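Local coordinates for protein glycoside hydrolase (Streptococcus pneumoniae serotype 4, PDB 6ORH) that probably hydrolyses alpha-L-fucosidic linkages in host-derived carbohydrate antigens, as a family 29 glycoside hydrolase with a C-terminal F5/8 type C module, at residues 391-404 and 424-436. The protein carries 2 engineered substitutions. Numbering follows the deposited sequence.
Sequences IAAFHVQVEVDGVW and VEAQKIRVVITES. With NDG (2-acetamido-2-deoxy-alpha-D-glucopyranose), chain D.
R430 lays its guanidinium flat on the indole of W404 on one face of an antiparallel strand pair, 391-400 with 428-436, inside a five-stranded sheet of the beta-sandwich F5/8 type C module. H395 with V432 and Q397 with R430 are hydrogen-bonded pairs, each joined by two backbone N-H...O bonds. The stacked group centres are 3.6 Å apart and the planes only 10° apart. R430 is extended from CG to NE, which sets CD above the six-membered ring and CZ above the five-membered ring, a CH-pi contact followed by a cation-pi one. E399 CB lies over the opposite face, toward its rim. A water bridges R430 NH1 to Q397 OE1, while salt bridges to E367 and to E176 of the second subunit hold the charge. Further along, V432 CB sits over the H395 ring, and a water links H395 ND1 to T434 OG1, which also bonds E237 of the second subunit.

Against this partly exposed, watered face, which the second subunit approaches, the other is buried and apolar: V396 CG1 meets I429 CG2 at 3.9 Å, V398 lies alongside I429, and I391 crosses I433 at about a right angle. Before the chain turns its corner at Q427, V424 CG2 touches CG2 of both V398 and V400.

V403, which closes the type I' turn begun at V400, and W404 belong to a glycan pocket; W404 O lies 3.6 Å from C1 of the bound sugar. Two classic beta bulges shift the register at the far end, where A392 N (2.9 Å) and A393 N (3.2 Å) reach E435 O from the same face of its carbonyl plane.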
loop_
_atom_site.group_PDB
_atom_site.type_symbol
_atom_site.label_atom_id
_atom_site.label_comp_id
_atom_site.label_asym_id
_atom_site.label_seq_id
_atom_site.Cartn_x
_atom_site.Cartn_y
_atom_site.Cartn_z
ATOM N N ILE A 391 13.796 11.559 -5.727
ATOM C CA ILE A 391 13.233 10.512 -6.574
ATOM C C ILE A 391 11.728 10.419 -6.362
ATOM O O ILE A 391 11.290 10.395 -5.217
ATOM C CB ILE A 391 13.924 9.160 -6.316
ATOM C CG1 ILE A 391 15.358 9.247 -6.843
ATOM C CG2 ILE A 391 13.158 8.028 -6.994
ATOM C CD1 ILE A 391 16.264 8.112 -6.338
ATOM N N ALA A 392 10.980 10.338 -7.461
ATOM C CA ALA A 392 9.529 10.268 -7.400
ATOM C C ALA A 392 8.973 8.973 -7.983
ATOM O O ALA A 392 7.781 8.673 -7.793
ATOM C CB ALA A 392 8.949 11.485 -8.112
ATOM N N ALA A 393 9.795 8.206 -8.739
ATOM C CA ALA A 393 9.325 6.917 -9.237
ATOM C C ALA A 393 10.513 6.054 -9.626
ATOM O O ALA A 393 11.464 6.554 -10.229
ATOM C CB ALA A 393 8.427 7.075 -10.451
ATOM N N PHE A 394 10.424 4.770 -9.288
ATOM C CA PHE A 394 11.485 3.844 -9.689
ATOM C C PHE A 394 10.891 2.441 -9.800
ATOM O O PHE A 394 9.823 2.147 -9.246
ATOM C CB PHE A 394 12.662 3.909 -8.696
ATOM C CG PHE A 394 12.322 3.270 -7.370
ATOM C CD1 PHE A 394 11.606 3.997 -6.419
ATOM C CD2 PHE A 394 12.572 1.922 -7.126
ATOM C CE1 PHE A 394 11.169 3.387 -5.249
ATOM C CE2 PHE A 394 12.133 1.310 -5.961
ATOM C CZ PHE A 394 11.466 2.059 -4.996
ATOM N N HIS A 395 11.595 1.529 -10.492
ATOM C CA HIS A 395 11.208 0.133 -10.437
ATOM C C HIS A 395 12.470 -0.730 -10.441
ATOM O O HIS A 395 13.565 -0.244 -10.715
ATOM C CB HIS A 395 10.189 -0.244 -11.536
ATOM C CG HIS A 395 10.679 -0.081 -12.937
ATOM N ND1 HIS A 395 10.609 1.133 -13.598
ATOM C CD2 HIS A 395 11.219 -0.970 -13.814
ATOM C CE1 HIS A 395 11.108 0.994 -14.818
ATOM N NE2 HIS A 395 11.484 -0.285 -14.968
ATOM N N VAL A 396 12.292 -2.001 -10.108
ATOM C CA VAL A 396 13.398 -2.934 -9.979
ATOM C C VAL A 396 13.044 -4.170 -10.799
ATOM O O VAL A 396 11.915 -4.654 -10.768
ATOM C CB VAL A 396 13.572 -3.312 -8.497
ATOM C CG1 VAL A 396 14.690 -4.339 -8.326
ATOM C CG2 VAL A 396 13.926 -2.079 -7.682
ATOM N N GLN A 397 14.035 -4.697 -11.533
ATOM C CA GLN A 397 13.804 -5.925 -12.275
ATOM C C GLN A 397 14.935 -6.905 -11.989
ATOM O O GLN A 397 16.017 -6.505 -11.563
ATOM C CB GLN A 397 13.778 -5.691 -13.788
ATOM C CG GLN A 397 13.064 -4.427 -14.220
ATOM C CD GLN A 397 13.233 -4.302 -15.708
ATOM O OE1 GLN A 397 14.349 -4.347 -16.222
ATOM N NE2 GLN A 397 12.116 -4.207 -16.407
ATOM N N VAL A 398 14.659 -8.187 -12.234
ATOM C CA VAL A 398 15.657 -9.234 -12.057
ATOM C C VAL A 398 15.635 -10.126 -13.295
ATOM O O VAL A 398 14.575 -10.341 -13.871
ATOM C CB VAL A 398 15.426 -10.024 -10.759
ATOM C CG1 VAL A 398 15.701 -9.151 -9.531
ATOM C CG2 VAL A 398 14.024 -10.607 -10.680
ATOM N N GLU A 399 16.815 -10.580 -13.725
ATOM C CA GLU A 399 16.860 -11.446 -14.899
ATOM C C GLU A 399 16.663 -12.900 -14.470
ATOM O O GLU A 399 17.400 -13.400 -13.624
ATOM C CB GLU A 399 18.177 -11.260 -15.647
ATOM C CG GLU A 399 18.159 -11.954 -17.014
ATOM C CD GLU A 399 19.439 -11.751 -17.815
ATOM O OE1 GLU A 399 20.515 -11.717 -17.197
ATOM O OE2 GLU A 399 19.347 -11.582 -19.056
ATOM N N VAL A 400 15.663 -13.553 -15.079
ATOM C CA VAL A 400 15.292 -14.916 -14.745
ATOM C C VAL A 400 15.213 -15.678 -16.057
ATOM O O VAL A 400 14.342 -15.407 -16.896
ATOM C CB VAL A 400 13.971 -14.987 -13.955
ATOM C CG1 VAL A 400 13.563 -16.428 -13.674
ATOM C CG2 VAL A 400 14.047 -14.189 -12.661
ATOM N N ASP A 401 16.172 -16.597 -16.238
ATOM C CA ASP A 401 16.207 -17.428 -17.429
ATOM C C ASP A 401 16.236 -16.557 -18.682
ATOM O O ASP A 401 15.552 -16.847 -19.663
ATOM C CB ASP A 401 15.019 -18.394 -17.443
ATOM C CG ASP A 401 15.309 -19.659 -16.671
ATOM O OD1 ASP A 401 16.109 -20.467 -17.185
ATOM O OD2 ASP A 401 14.761 -19.809 -15.555
ATOM N N GLY A 402 17.006 -15.468 -18.641
ATOM C CA GLY A 402 17.177 -14.630 -19.810
ATOM C C GLY A 402 16.027 -13.648 -20.074
ATOM O O GLY A 402 16.066 -12.910 -21.057
ATOM N N VAL A 403 15.045 -13.570 -19.167
ATOM C CA VAL A 403 13.999 -12.565 -19.346
ATOM C C VAL A 403 14.042 -11.618 -18.144
ATOM O O VAL A 403 14.060 -12.087 -17.022
ATOM C CB VAL A 403 12.593 -13.194 -19.463
ATOM C CG1 VAL A 403 11.501 -12.130 -19.608
ATOM C CG2 VAL A 403 12.507 -14.213 -20.601
ATOM N N TRP A 404 14.016 -10.315 -18.416
ATOM C CA TRP A 404 13.979 -9.330 -17.339
ATOM C C TRP A 404 12.556 -9.246 -16.804
ATOM O O TRP A 404 11.646 -8.859 -17.532
ATOM C CB TRP A 404 14.474 -7.984 -17.861
ATOM C CG TRP A 404 15.971 -7.959 -17.985
ATOM C CD1 TRP A 404 16.697 -8.132 -19.132
ATOM C CD2 TRP A 404 16.930 -7.792 -16.925
ATOM N NE1 TRP A 404 18.040 -8.055 -18.860
ATOM C CE2 TRP A 404 18.212 -7.868 -17.510
ATOM C CE3 TRP A 404 16.840 -7.601 -15.533
ATOM C CZ2 TRP A 404 19.383 -7.734 -16.760
ATOM C CZ3 TRP A 404 17.997 -7.488 -14.794
ATOM C CH2 TRP A 404 19.255 -7.525 -15.405
ATOM N N VAL A 424 13.547 -14.746 -5.025
ATOM C CA VAL A 424 14.080 -15.004 -6.356
ATOM C C VAL A 424 15.553 -15.373 -6.222
ATOM O O VAL A 424 16.251 -14.888 -5.333
ATOM C CB VAL A 424 13.843 -13.818 -7.318
ATOM C CG1 VAL A 424 14.595 -12.558 -6.913
ATOM C CG2 VAL A 424 14.206 -14.176 -8.748
ATOM N N GLU A 425 16.016 -16.280 -7.100
ATOM C CA GLU A 425 17.437 -16.557 -7.238
ATOM C C GLU A 425 17.912 -15.911 -8.537
ATOM O O GLU A 425 17.393 -16.234 -9.612
ATOM C CB GLU A 425 17.709 -18.068 -7.236
ATOM C CG GLU A 425 19.194 -18.407 -7.266
ATOM C CD GLU A 425 19.518 -19.898 -7.235
ATOM O OE1 GLU A 425 18.942 -20.629 -8.051
ATOM O OE2 GLU A 425 20.314 -20.322 -6.377
ATOM N N ALA A 426 18.860 -14.967 -8.421
ATOM C CA ALA A 426 19.262 -14.164 -9.564
ATOM C C ALA A 426 20.660 -13.604 -9.354
ATOM O O ALA A 426 21.143 -13.489 -8.225
ATOM C CB ALA A 426 18.249 -13.068 -9.834
ATOM N N GLN A 427 21.300 -13.266 -10.469
ATOM C CA GLN A 427 22.637 -12.722 -10.456
ATOM C C GLN A 427 22.621 -11.277 -10.954
ATOM O O GLN A 427 23.521 -10.508 -10.613
ATOM C CB GLN A 427 23.534 -13.584 -11.346
ATOM C CG GLN A 427 24.957 -13.060 -11.434
ATOM C CD GLN A 427 25.892 -14.096 -12.011
ATOM O OE1 GLN A 427 25.648 -15.302 -11.916
ATOM N NE2 GLN A 427 26.946 -13.605 -12.635
ATOM N N LYS A 428 21.641 -10.942 -11.819
ATOM C CA LYS A 428 21.581 -9.607 -12.387
ATOM C C LYS A 428 20.275 -8.911 -12.005
ATOM O O LYS A 428 19.196 -9.492 -12.096
ATOM C CB LYS A 428 21.790 -9.643 -13.900
ATOM C CG LYS A 428 23.143 -10.236 -14.300
ATOM C CD LYS A 428 23.428 -10.164 -15.772
ATOM C CE LYS A 428 24.737 -10.834 -16.141
ATOM N NZ LYS A 428 25.057 -10.598 -17.572
ATOM N N ILE A 429 20.420 -7.653 -11.571
ATOM C CA ILE A 429 19.304 -6.833 -11.109
ATOM C C ILE A 429 19.399 -5.471 -11.783
ATOM O O ILE A 429 20.499 -4.951 -11.955
ATOM C CB ILE A 429 19.363 -6.692 -9.564
ATOM C CG1 ILE A 429 19.330 -8.045 -8.834
ATOM C CG2 ILE A 429 18.269 -5.761 -9.058
ATOM C CD1 ILE A 429 20.720 -8.643 -8.599
ATOM N N ARG A 430 18.249 -4.856 -12.134
ATOM C CA ARG A 430 18.260 -3.486 -12.625
ATOM C C ARG A 430 17.425 -2.620 -11.688
ATOM O O ARG A 430 16.332 -3.030 -11.279
ATOM C CB ARG A 430 17.668 -3.359 -14.033
ATOM C CG ARG A 430 18.628 -3.851 -15.115
ATOM C CD ARG A 430 17.963 -4.162 -16.441
ATOM N NE ARG A 430 19.042 -4.522 -17.375
ATOM C CZ ARG A 430 18.860 -4.846 -18.660
ATOM N NH1 ARG A 430 17.650 -4.826 -19.204
ATOM N NH2 ARG A 430 19.905 -5.162 -19.407
ATOM N N VAL A 431 18.001 -1.470 -11.331
ATOM C CA VAL A 431 17.268 -0.417 -10.637
ATOM C C VAL A 431 17.063 0.694 -11.659
ATOM O O VAL A 431 18.026 1.246 -12.219
ATOM C CB VAL A 431 18.010 0.055 -9.369
ATOM C CG1 VAL A 431 17.326 1.269 -8.725
ATOM C CG2 VAL A 431 18.045 -1.086 -8.353
ATOM N N VAL A 432 15.786 1.049 -11.899
ATOM C CA VAL A 432 15.482 2.021 -12.933
ATOM C C VAL A 432 14.767 3.200 -12.284
ATOM O O VAL A 432 13.654 3.034 -11.781
ATOM C CB VAL A 432 14.648 1.421 -14.080
ATOM C CG1 VAL A 432 14.447 2.428 -15.210
ATOM C CG2 VAL A 432 15.267 0.139 -14.636
ATOM N N ILE A 433 15.394 4.377 -12.383
ATOM C CA ILE A 433 14.821 5.630 -11.892
ATOM C C ILE A 433 14.072 6.285 -13.055
ATOM O O ILE A 433 14.691 6.671 -14.045
ATOM C CB ILE A 433 15.893 6.557 -11.285
ATOM C CG1 ILE A 433 16.622 5.878 -10.113
ATOM C CG2 ILE A 433 15.284 7.902 -10.872
ATOM C CD1 ILE A 433 17.814 6.652 -9.624
ATOM N N THR A 434 12.755 6.507 -12.895
ATOM C CA THR A 434 11.909 6.928 -14.013
ATOM C C THR A 434 11.381 8.352 -13.844
ATOM O O THR A 434 10.968 9.004 -14.813
ATOM C CB THR A 434 10.794 5.916 -14.307
ATOM O OG1 THR A 434 9.877 5.874 -13.195
ATOM C CG2 THR A 434 11.343 4.538 -14.604
ATOM N N GLU A 435 11.359 8.838 -12.602
ATOM C CA GLU A 435 10.957 10.220 -12.361
ATOM C C GLU A 435 11.716 10.780 -11.157
ATOM O O GLU A 435 11.888 10.082 -10.162
ATOM C CB GLU A 435 9.441 10.299 -12.114
ATOM C CG GLU A 435 8.976 11.738 -12.136
ATOM C CD GLU A 435 7.503 11.916 -11.838
ATOM O OE1 GLU A 435 6.699 11.249 -12.521
ATOM O OE2 GLU A 435 7.165 12.795 -10.989
ATOM N N SER A 436 12.206 12.028 -11.250
ATOM C CA SER A 436 12.975 12.633 -10.185
ATOM C C SER A 436 12.888 14.147 -10.306
ATOM O O SER A 436 12.906 14.680 -11.428
ATOM C CB SER A 436 14.413 12.118 -10.205
ATOM O OG SER A 436 15.150 12.553 -9.088
HETATM C C1 NDG D . 8.225 -9.228 -18.685
HETATM C C2 NDG D . 6.922 -10.006 -18.700
HETATM C C3 NDG D . 5.933 -9.325 -19.651
HETATM C C4 NDG D . 5.763 -7.856 -19.239
HETATM C C5 NDG D . 7.075 -7.110 -18.946
HETATM C C6 NDG D . 6.830 -5.842 -18.143
HETATM C C7 NDG D . 7.347 -12.365 -18.254
HETATM C C8 NDG D . 7.813 -13.670 -18.835
HETATM O O5 NDG D . 7.979 -7.895 -18.118
HETATM O O3 NDG D . 4.691 -10.043 -19.476
HETATM O O4 NDG D . 5.152 -7.160 -20.333
HETATM O O6 NDG D . 8.033 -5.082 -18.234
HETATM O O7 NDG D . 7.074 -12.254 -17.069
HETATM N N2 NDG D . 7.239 -11.348 -19.139
HETATM O O1 NDG D . 8.836 -9.195 -19.983
HETATM O O HOH W 1 9.073 3.216 -12.628
HETATM O O HOH W 2 15.188 -4.263 -18.557
HETATM O O HOH W 3 20.096 -13.138 -13.093
HETATM O O HOH W 4 17.996 -15.824 -12.374
#